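Local coordinates for DNA-damage inducible protein DDI1-like protein (Leishmania major, PDB 5YQ8) that probably cleaves polypeptide chains as an aspartic endopeptidase through its retropepsin-like domain, the part of the longer DDI1-family protein present here, at residues T4-V8 and K18-D22; L43-M48 and I60-M66; Y75-A79 and Q96-M102. All blocks are in the same frame, centred on the assembly; numbering follows the deposited sequence.

Contact 1 (T4-V8 and K18-D22); sequences TMLYV and KAFVD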
loop_
_atom_site.group_PDB
_atom_site.type_symbol
_atom_site.label_atom_id
_atom_site.label_comp_id
_atom_site.label_asym_id
_atom_site.label_seq_id
_atom_site.Cartn_x
_atom_site.Cartn_y
_atom_site.Cartn_z
ATOM N N THR A 4 -0.289 5.598 -12.021
ATOM C CA THR A 4 0.994 5.877 -11.388
ATOM C C THR A 4 1.045 5.378 -9.924
ATOM O O THR A 4 0.178 5.614 -9.147
ATOM C CB THR A 4 1.250 7.385 -11.415
ATOM O OG1 THR A 4 1.245 7.799 -12.781
ATOM C CG2 THR A 4 2.612 7.763 -10.754
ATOM N N MET A 5 2.109 4.730 -9.546
ATOM C CA MET A 5 2.243 4.301 -8.112
ATOM C C MET A 5 2.675 5.491 -7.318
ATOM O O MET A 5 3.136 6.433 -7.917
ATOM C CB MET A 5 3.262 3.162 -7.948
ATOM C CG MET A 5 3.064 2.019 -8.904
ATOM S SD MET A 5 1.716 0.893 -8.513
ATOM C CE MET A 5 0.436 1.585 -9.470
ATOM N N LEU A 6 2.545 5.465 -5.997
ATOM C CA LEU A 6 2.742 6.667 -5.141
ATOM C C LEU A 6 4.189 6.756 -4.671
ATOM O O LEU A 6 4.651 5.889 -3.948
ATOM C CB LEU A 6 1.845 6.652 -3.886
ATOM C CG LEU A 6 0.359 6.503 -4.142
ATOM C CD1 LEU A 6 -0.459 6.652 -2.835
ATOM C CD2 LEU A 6 -0.098 7.543 -5.208
ATOM N N TYR A 7 4.883 7.805 -5.111
ATOM C CA TYR A 7 6.204 8.172 -4.591
ATOM C C TYR A 7 6.223 9.619 -4.118
ATOM O O TYR A 7 5.587 10.449 -4.682
ATOM C CB TYR A 7 7.274 7.978 -5.643
ATOM C CG TYR A 7 7.537 6.541 -5.991
ATOM C CD1 TYR A 7 6.693 5.816 -6.872
ATOM C CD2 TYR A 7 8.686 5.917 -5.532
ATOM C CE1 TYR A 7 6.958 4.502 -7.161
ATOM C CE2 TYR A 7 8.968 4.600 -5.865
ATOM C CZ TYR A 7 8.107 3.902 -6.637
ATOM O OH TYR A 7 8.477 2.657 -6.913
ATOM N N VAL A 8 6.920 9.877 -3.038
ATOM C CA VAL A 8 7.261 11.201 -2.616
ATOM C C VAL A 8 8.762 11.413 -2.589
ATOM O O VAL A 8 9.530 10.486 -2.282
ATOM C CB VAL A 8 6.652 11.505 -1.274
ATOM C CG1 VAL A 8 5.138 11.613 -1.399
ATOM C CG2 VAL A 8 7.088 10.490 -0.201
ATOM N N LYS A 18 13.777 9.320 -3.499
ATOM C CA LYS A 18 12.370 9.130 -3.651
ATOM C C LYS A 18 11.887 7.881 -2.897
ATOM O O LYS A 18 12.583 6.872 -2.850
ATOM C CB LYS A 18 11.961 9.066 -5.112
ATOM C CG LYS A 18 12.237 7.785 -5.871
ATOM C CD LYS A 18 11.313 7.685 -7.065
ATOM C CE LYS A 18 11.729 6.507 -7.912
ATOM N NZ LYS A 18 13.140 6.600 -8.438
ATOM N N ALA A 19 10.710 7.995 -2.286
ATOM C CA ALA A 19 10.204 7.010 -1.333
ATOM C C ALA A 19 8.845 6.508 -1.800
ATOM O O ALA A 19 7.960 7.296 -2.036
ATOM C CB ALA A 19 10.065 7.623 0.072
ATOM N N PHE A 20 8.705 5.201 -1.901
ATOM C CA PHE A 20 7.418 4.536 -2.210
ATOM C C PHE A 20 6.483 4.436 -1.010
ATOM O O PHE A 20 6.929 4.015 0.041
ATOM C CB PHE A 20 7.719 3.149 -2.684
ATOM C CG PHE A 20 6.524 2.380 -3.200
ATOM C CD1 PHE A 20 5.908 2.754 -4.375
ATOM C CD2 PHE A 20 6.067 1.221 -2.536
ATOM C CE1 PHE A 20 4.874 1.990 -4.895
ATOM C CE2 PHE A 20 5.005 0.504 -3.029
ATOM C CZ PHE A 20 4.389 0.899 -4.202
ATOM N N VAL A 21 5.238 4.847 -1.193
ATOM C CA VAL A 21 4.268 4.940 -0.098
ATOM C C VAL A 21 3.293 3.766 -0.198
ATOM O O VAL A 21 2.369 3.808 -1.034
ATOM C CB VAL A 21 3.481 6.248 -0.144
ATOM C CG1 VAL A 21 2.376 6.254 0.915
ATOM C CG2 VAL A 21 4.412 7.477 -0.013
ATOM N N ASP A 22 3.499 2.756 0.644
ATOM C CA ASP A 22 2.880 1.404 0.508
ATOM C C ASP A 22 2.090 1.064 1.726
ATOM O O ASP A 22 2.656 0.669 2.710
ATOM C CB ASP A 22 3.994 0.367 0.332
ATOM C CG ASP A 22 3.512 -1.002 -0.075
ATOM O OD1 ASP A 22 2.292 -1.257 -0.066
ATOM O OD2 ASP A 22 4.414 -1.844 -0.371
#
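The shortest polar bond here runs from Ala19 N to Val8 O, 2.8 Å. Val8 N returns a bond to Ala19 O, which makes Val8 and Ala19 a hydrogen-bonded antiparallel pair. Val8 O is also met by the CA-H of Lys18. Further along, Val21 N donates to Leu6 O at 3.0 Å, nearly straight at 169°. The next pair, Tyr7 and Phe20, is non-hydrogen-bonded, and its CA atoms come to 4.5 Å. Both side chains rise on the same face of the sheet. Phe20 CD1 lies over one face of the Tyr7 ring, offset toward the rim, 3.4 Å from Tyr7 CZ. The rings meet obliquely, planes 55° apart. Phe20 CG stands opposite its own backbone N (chi1 -173°), which carries the ring over Tyr7 and toward Met5. Met5 CB touches its edge, 3.6 Å from Phe20 CE1.

The paired residues belong to the hairpin of strands 7-12 and 15-21 in a retropepsin-like fold. Asp22 follows and is probably the catalytic aspartate; its carboxylate lies close to that of Asp22 of the second subunit, as in retropepsin dimers, which build one active site from two chains. Val21 O accepts from Ser23 OG of the second subunit, as in the fireman's grip. Lys18 CD lies 3.5 Å from Tyr7 CD2, and Lys18 NZ bonds to Leu126 O. On the other face, Val8 CG2 meets Ala19 CB and Val21 CG2.

Contact 2 (L43-M48 and I60-M66); sequences LVDVRM and ICGRIHM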
loop_
_atom_site.group_PDB
_atom_site.type_symbol
_atom_site.label_atom_id
_atom_site.label_comp_id
_atom_site.label_asym_id
_atom_site.label_seq_id
_atom_site.Cartn_x
_atom_site.Cartn_y
_atom_site.Cartn_z
ATOM N N LEU A 43 25.374 3.621 10.910
ATOM C CA LEU A 43 24.169 3.545 11.741
ATOM C C LEU A 43 23.460 2.194 11.678
ATOM O O LEU A 43 22.551 1.960 12.475
ATOM C CB LEU A 43 23.196 4.660 11.316
ATOM C CG LEU A 43 23.589 6.104 11.640
ATOM C CD1 LEU A 43 22.468 7.060 11.255
ATOM C CD2 LEU A 43 23.868 6.215 13.136
ATOM N N VAL A 44 23.841 1.334 10.732
ATOM C CA VAL A 44 23.169 0.074 10.561
ATOM C C VAL A 44 23.565 -0.869 11.683
ATOM O O VAL A 44 24.725 -1.293 11.751
ATOM C CB VAL A 44 23.435 -0.544 9.178
ATOM C CG1 VAL A 44 22.808 -1.952 9.081
ATOM C CG2 VAL A 44 22.874 0.396 8.112
ATOM N N ASP A 45 22.601 -1.200 12.552
ATOM C CA ASP A 45 22.839 -2.157 13.608
ATOM C C ASP A 45 22.766 -3.525 12.987
ATOM O O ASP A 45 21.756 -3.877 12.421
ATOM C CB ASP A 45 21.817 -1.990 14.740
ATOM C CG ASP A 45 21.922 -3.087 15.816
ATOM O OD1 ASP A 45 22.825 -3.961 15.714
ATOM O OD2 ASP A 45 21.059 -3.103 16.735
ATOM N N VAL A 46 23.801 -4.333 13.145
ATOM C CA VAL A 46 23.903 -5.598 12.387
ATOM C C VAL A 46 23.587 -6.777 13.297
ATOM O O VAL A 46 24.013 -7.871 13.029
ATOM C CB VAL A 46 25.318 -5.820 11.786
ATOM C CG1 VAL A 46 25.580 -4.921 10.605
ATOM C CG2 VAL A 46 26.378 -5.562 12.844
ATOM N N ARG A 47 22.817 -6.562 14.367
ATOM C CA ARG A 47 22.518 -7.637 15.309
ATOM C C ARG A 47 21.389 -8.505 14.842
ATOM O O ARG A 47 21.236 -9.613 15.291
ATOM C CB ARG A 47 22.203 -7.080 16.690
ATOM C CG ARG A 47 23.422 -6.480 17.372
ATOM C CD ARG A 47 23.068 -6.079 18.782
ATOM N NE ARG A 47 22.049 -5.054 18.817
ATOM C CZ ARG A 47 21.482 -4.560 19.921
ATOM N NH1 ARG A 47 21.793 -5.031 21.141
ATOM N NH2 ARG A 47 20.545 -3.607 19.797
ATOM N N MET A 48 20.589 -7.995 13.936
ATOM C CA MET A 48 19.402 -8.687 13.457
ATOM C C MET A 48 19.581 -9.121 11.981
ATOM O O MET A 48 18.586 -9.199 11.270
ATOM C CB MET A 48 18.205 -7.726 13.616
ATOM C CG MET A 48 18.438 -6.280 13.094
ATOM S SD MET A 48 19.395 -5.221 14.236
ATOM C CE MET A 48 18.415 -5.224 15.743
ATOM N N ILE A 60 17.865 -9.252 5.716
ATOM C CA ILE A 60 18.200 -7.871 5.869
ATOM C C ILE A 60 19.705 -7.745 6.162
ATOM O O ILE A 60 20.335 -8.667 6.701
ATOM C CB ILE A 60 17.343 -7.228 6.981
ATOM C CG1 ILE A 60 17.834 -7.670 8.355
ATOM C CG2 ILE A 60 15.854 -7.594 6.813
ATOM C CD1 ILE A 60 17.017 -7.124 9.482
ATOM N N CYS A 61 20.265 -6.595 5.810
ATOM C CA CYS A 61 21.583 -6.180 6.243
ATOM C C CYS A 61 21.552 -5.586 7.626
ATOM O O CYS A 61 22.588 -5.385 8.170
ATOM C CB CYS A 61 22.158 -5.089 5.341
ATOM S SG CYS A 61 22.546 -5.575 3.687
ATOM N N GLY A 62 20.393 -5.224 8.175
ATOM C CA GLY A 62 20.297 -4.668 9.516
ATOM C C GLY A 62 19.066 -3.786 9.606
ATOM O O GLY A 62 18.198 -3.842 8.722
ATOM N N ARG A 63 18.992 -3.018 10.699
ATOM C CA ARG A 63 17.918 -2.090 10.927
ATOM C C ARG A 63 18.449 -0.750 11.363
ATOM O O ARG A 63 19.284 -0.726 12.240
ATOM C CB ARG A 63 16.992 -2.637 11.989
ATOM C CG ARG A 63 15.669 -1.871 12.152
ATOM C CD ARG A 63 14.798 -2.466 13.242
ATOM N NE ARG A 63 13.471 -1.848 13.261
ATOM C CZ ARG A 63 13.068 -0.833 14.043
ATOM N NH1 ARG A 63 13.856 -0.279 14.971
ATOM N NH2 ARG A 63 11.817 -0.361 13.913
ATOM N N ILE A 64 17.941 0.354 10.801
ATOM C CA ILE A 64 18.390 1.706 11.168
ATOM C C ILE A 64 17.314 2.182 12.121
ATOM O O ILE A 64 16.141 2.352 11.758
ATOM C CB ILE A 64 18.535 2.577 9.936
ATOM C CG1 ILE A 64 19.871 2.326 9.265
ATOM C CG2 ILE A 64 18.507 4.046 10.257
ATOM C CD1 ILE A 64 20.144 3.069 7.979
ATOM N N HIS A 65 17.672 2.367 13.379
ATOM C CA HIS A 65 16.622 2.582 14.421
ATOM C C HIS A 65 16.103 4.003 14.434
ATOM O O HIS A 65 14.999 4.266 14.858
ATOM C CB HIS A 65 17.133 2.180 15.813
ATOM C CG HIS A 65 17.607 0.775 15.872
ATOM N ND1 HIS A 65 16.814 -0.288 15.529
ATOM C CD2 HIS A 65 18.806 0.258 16.215
ATOM C CE1 HIS A 65 17.493 -1.412 15.710
ATOM N NE2 HIS A 65 18.713 -1.105 16.106
ATOM N N MET A 66 16.931 4.916 13.962
ATOM C CA MET A 66 16.586 6.334 13.863
ATOM C C MET A 66 17.563 7.010 12.944
ATOM O O MET A 66 18.752 6.930 13.160
ATOM C CB MET A 66 16.584 7.059 15.206
ATOM C CG MET A 66 16.068 8.491 15.104
ATOM S SD MET A 66 17.399 9.592 14.746
ATOM C CE MET A 66 16.630 11.154 14.821
#
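Asp45 and His65 meet with their flat groups steeply turned, the carboxylate and ring planes 72° apart. His65 NE2 donates to Asp45 OD2 at 3.1 Å, almost straight at 178°. The oxygen lies in the ring plane and uses its anti lone pair, the one away from OD1. Arg47 NE takes the syn side of Asp45 OD2, a salt bridge of 3.0 Å. Arg47 NH2 bonds to the same oxygen. Three N-H groups thus grip OD2. OD1 accepts from Arg47 N in an Asx turn, which further fixes the carboxylate. At the other ring nitrogen, Arg63 NH1 donates to His65 ND1 at 3.0 Å, close to the ring plane. Two in-plane bonds, one at each nitrogen, limit the rotation of the ring.

Met48 CE touches the same ring at its edge, 3.9 Å from His65 CE1. Bends at chi2 and chi3 fold the Met48 methyl back to this edge, while its CG lies near Ile60 CD1 and Arg63 CB. Val44 spreads its branches: Val44 CG2 packs on Ile64 CG1 at 3.8 Å, while CG1 lies against Cys61 O and Gly62 CA. The backbones form one antiparallel bridge through weak bonds from Asp45 N to Arg63 O and from Arg63 N to Asp45 O, 3.4 Å each.

Cys61 and Gly62 both pair with Val82 in a classic beta bulge. The loop after helix 32-37 lies along strand 62-71, an outermost strand of the six-stranded sheet within this chain, which pairs with strand 74-83.

Contact 3 (Y75-A79 and Q96-M102); sequences YIPFA and QLKRHQM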
loop_
_atom_site.group_PDB
_atom_site.type_symbol
_atom_site.label_atom_id
_atom_site.label_comp_id
_atom_site.label_asym_id
_atom_site.label_seq_id
_atom_site.Cartn_x
_atom_site.Cartn_y
_atom_site.Cartn_z
ATOM N N TYR A 75 11.892 17.709 9.533
ATOM C CA TYR A 75 12.740 16.541 9.973
ATOM C C TYR A 75 11.941 15.499 10.695
ATOM O O TYR A 75 11.417 15.799 11.730
ATOM C CB TYR A 75 13.934 17.028 10.822
ATOM C CG TYR A 75 14.992 17.598 9.928
ATOM C CD1 TYR A 75 14.892 18.909 9.457
ATOM C CD2 TYR A 75 16.046 16.819 9.468
ATOM C CE1 TYR A 75 15.834 19.457 8.604
ATOM C CE2 TYR A 75 16.995 17.351 8.578
ATOM C CZ TYR A 75 16.881 18.680 8.167
ATOM O OH TYR A 75 17.795 19.217 7.281
ATOM N N ILE A 76 11.827 14.297 10.137
ATOM C CA ILE A 76 11.005 13.223 10.664
ATOM C C ILE A 76 11.856 11.974 10.967
ATOM O O ILE A 76 12.555 11.473 10.101
ATOM C CB ILE A 76 9.915 12.856 9.648
ATOM C CG1 ILE A 76 8.932 13.968 9.642
ATOM C CG2 ILE A 76 9.184 11.565 10.040
ATOM C CD1 ILE A 76 8.464 14.262 8.263
ATOM N N PRO A 77 11.796 11.443 12.194
ATOM C CA PRO A 77 12.629 10.322 12.527
ATOM C C PRO A 77 12.041 9.052 11.948
ATOM O O PRO A 77 10.900 8.697 12.316
ATOM C CB PRO A 77 12.600 10.303 14.065
ATOM C CG PRO A 77 11.337 10.958 14.424
ATOM C CD PRO A 77 11.034 11.922 13.352
ATOM N N PHE A 78 12.810 8.377 11.060
ATOM C CA PHE A 78 12.484 7.087 10.503
ATOM C C PHE A 78 13.283 5.959 11.105
ATOM O O PHE A 78 14.401 6.115 11.518
ATOM C CB PHE A 78 12.716 7.093 8.998
ATOM C CG PHE A 78 11.489 7.548 8.221
ATOM C CD1 PHE A 78 11.030 8.876 8.329
ATOM C CD2 PHE A 78 10.766 6.646 7.433
ATOM C CE1 PHE A 78 9.906 9.290 7.680
ATOM C CE2 PHE A 78 9.631 7.078 6.763
ATOM C CZ PHE A 78 9.210 8.395 6.885
ATOM N N ALA A 79 12.684 4.775 11.101
ATOM C CA ALA A 79 13.363 3.493 11.393
ATOM C C ALA A 79 12.965 2.548 10.281
ATOM O O ALA A 79 11.763 2.498 9.878
ATOM C CB ALA A 79 12.930 2.899 12.694
ATOM N N GLN A 96 5.609 3.623 9.597
ATOM C CA GLN A 96 5.920 5.064 9.606
ATOM C C GLN A 96 4.717 5.914 9.190
ATOM O O GLN A 96 4.505 6.972 9.695
ATOM C CB GLN A 96 7.138 5.369 8.708
ATOM C CG GLN A 96 8.445 4.704 9.156
ATOM C CD GLN A 96 8.973 5.261 10.426
ATOM O OE1 GLN A 96 8.836 6.457 10.668
ATOM N NE2 GLN A 96 9.592 4.425 11.238
ATOM N N LEU A 97 3.882 5.418 8.285
ATOM C CA LEU A 97 2.592 6.068 7.998
ATOM C C LEU A 97 1.746 6.224 9.244
ATOM O O LEU A 97 1.155 7.267 9.455
ATOM C CB LEU A 97 1.818 5.291 6.951
ATOM C CG LEU A 97 2.251 5.452 5.482
ATOM C CD1 LEU A 97 1.515 4.521 4.576
ATOM C CD2 LEU A 97 2.046 6.893 5.045
ATOM N N LYS A 98 1.710 5.191 10.065
ATOM C CA LYS A 98 1.087 5.234 11.376
ATOM C C LYS A 98 1.877 5.938 12.458
ATOM O O LYS A 98 1.350 6.730 13.186
ATOM C CB LYS A 98 0.730 3.815 11.844
ATOM C CG LYS A 98 -0.334 3.137 11.011
ATOM C CD LYS A 98 -1.034 2.134 11.913
ATOM C CE LYS A 98 -2.458 1.916 11.536
ATOM N NZ LYS A 98 -2.848 0.684 12.203
ATOM N N ARG A 99 3.165 5.753 12.521
ATOM C CA ARG A 99 3.957 6.424 13.552
ATOM C C ARG A 99 3.878 7.962 13.497
ATOM O O ARG A 99 3.897 8.652 14.506
ATOM C CB ARG A 99 5.416 5.945 13.405
ATOM C CG ARG A 99 6.450 6.822 14.053
ATOM C CD ARG A 99 6.250 6.815 15.563
ATOM N NE ARG A 99 7.207 7.755 16.073
ATOM C CZ ARG A 99 6.999 9.048 16.224
ATOM N NH1 ARG A 99 5.822 9.594 15.963
ATOM N NH2 ARG A 99 7.997 9.816 16.597
ATOM N N HIS A 100 3.816 8.489 12.299
ATOM C CA HIS A 100 3.730 9.929 12.096
ATOM C C HIS A 100 2.340 10.410 11.653
ATOM O O HIS A 100 2.176 11.571 11.250
ATOM C CB HIS A 100 4.808 10.375 11.088
ATOM C CG HIS A 100 6.173 9.935 11.467
ATOM N ND1 HIS A 100 6.874 10.505 12.503
ATOM C CD2 HIS A 100 6.947 8.942 10.986
ATOM C CE1 HIS A 100 8.037 9.898 12.622
ATOM N NE2 HIS A 100 8.099 8.925 11.727
ATOM N N GLN A 101 1.340 9.536 11.786
ATOM C CA GLN A 101 -0.064 9.878 11.626
ATOM C C GLN A 101 -0.297 10.559 10.289
ATOM O O GLN A 101 -0.993 11.559 10.203
ATOM C CB GLN A 101 -0.478 10.778 12.777
ATOM C CG GLN A 101 -0.294 10.151 14.153
ATOM C CD GLN A 101 -0.732 11.081 15.233
ATOM O OE1 GLN A 101 -1.087 12.241 14.958
ATOM N NE2 GLN A 101 -0.662 10.627 16.488
ATOM N N MET A 102 0.306 9.999 9.244
ATOM C CA MET A 102 0.237 10.544 7.907
ATOM C C MET A 102 -1.138 10.328 7.298
ATOM O O MET A 102 -1.950 9.560 7.785
ATOM C CB MET A 102 1.364 9.952 7.001
ATOM C CG MET A 102 2.747 10.320 7.475
ATOM S SD MET A 102 4.001 9.595 6.400
ATOM C CE MET A 102 5.493 9.657 7.406
HETATM O O HOH W 1 11.163 6.316 13.386
#
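The chi1 of His100 (-54°) sets its CG opposite the carbonyl carbon and turns the ring toward Ile76 and Pro77. Gln96 bends at chi2 (-69°), which folds its amide over the Phe78 ring. Ile76 CG2 sits over the centre of the His100 ring, 3.3 Å from its centroid, a CH-pi contact. Arg99 CG covers the opposite face, so the imidazole is held between two aliphatic groups. Pro77 O lies at the ring edge and takes a weak hydrogen bond from His100 NE2, at 2.9 Å. His100 NE2 also donates weakly to Gln96 OE1, 2.8 Å away.

The arrangement packs the short helix 94-99 of the retropepsin-like domain against strand 74-83 of its main sheet. The helix closes in a Schellman motif: Met102 N bonds to Leu97 O and Gln101 N to Lys98 O, with Gln101 as the residue of positive phi. His100 is the first residue to leave the helix.

Gln96 OE1 lies above the centre of the Phe78 ring, with amide and ring planes 27° apart. Gln96 CG is 3.5 Å from Phe78 CD2. At the other end of the amide, Gln96 NE2 gives a weak bond to Ala79 O at 3.2 Å. A water donates to Pro77 O at 2.6 Å and accepts from Gln96 NE2, bridging helix and strand. Phe78 CZ reaches Met102 CE at 4.0 Å. Ile92 of strand 90-92 packs on Phe78, and Lys98 NZ bonds to Thr4 O of the second subunit.

From the N terminus, contact 1 comes first and closes the hairpin of strands 7-12 and 15-21. Contact 2 follows. It closes the loop that runs from residues 43-48 to the start of strand 62-71. Contact 3 closes last, joining strand 74-83 to the end of helix 94-99. The three loops lie in series; none nests in or crosses another. All reach the same mixed sheet. Contacts 1 and 2 are on opposite sides of the chain centre, with nearest atoms about 14 Å apart. Contact 3 touches both: Leu97 packs on Val21, and Ala79 lies against Ile64 and His65. Contacts 1 and 3 also touch the second subunit.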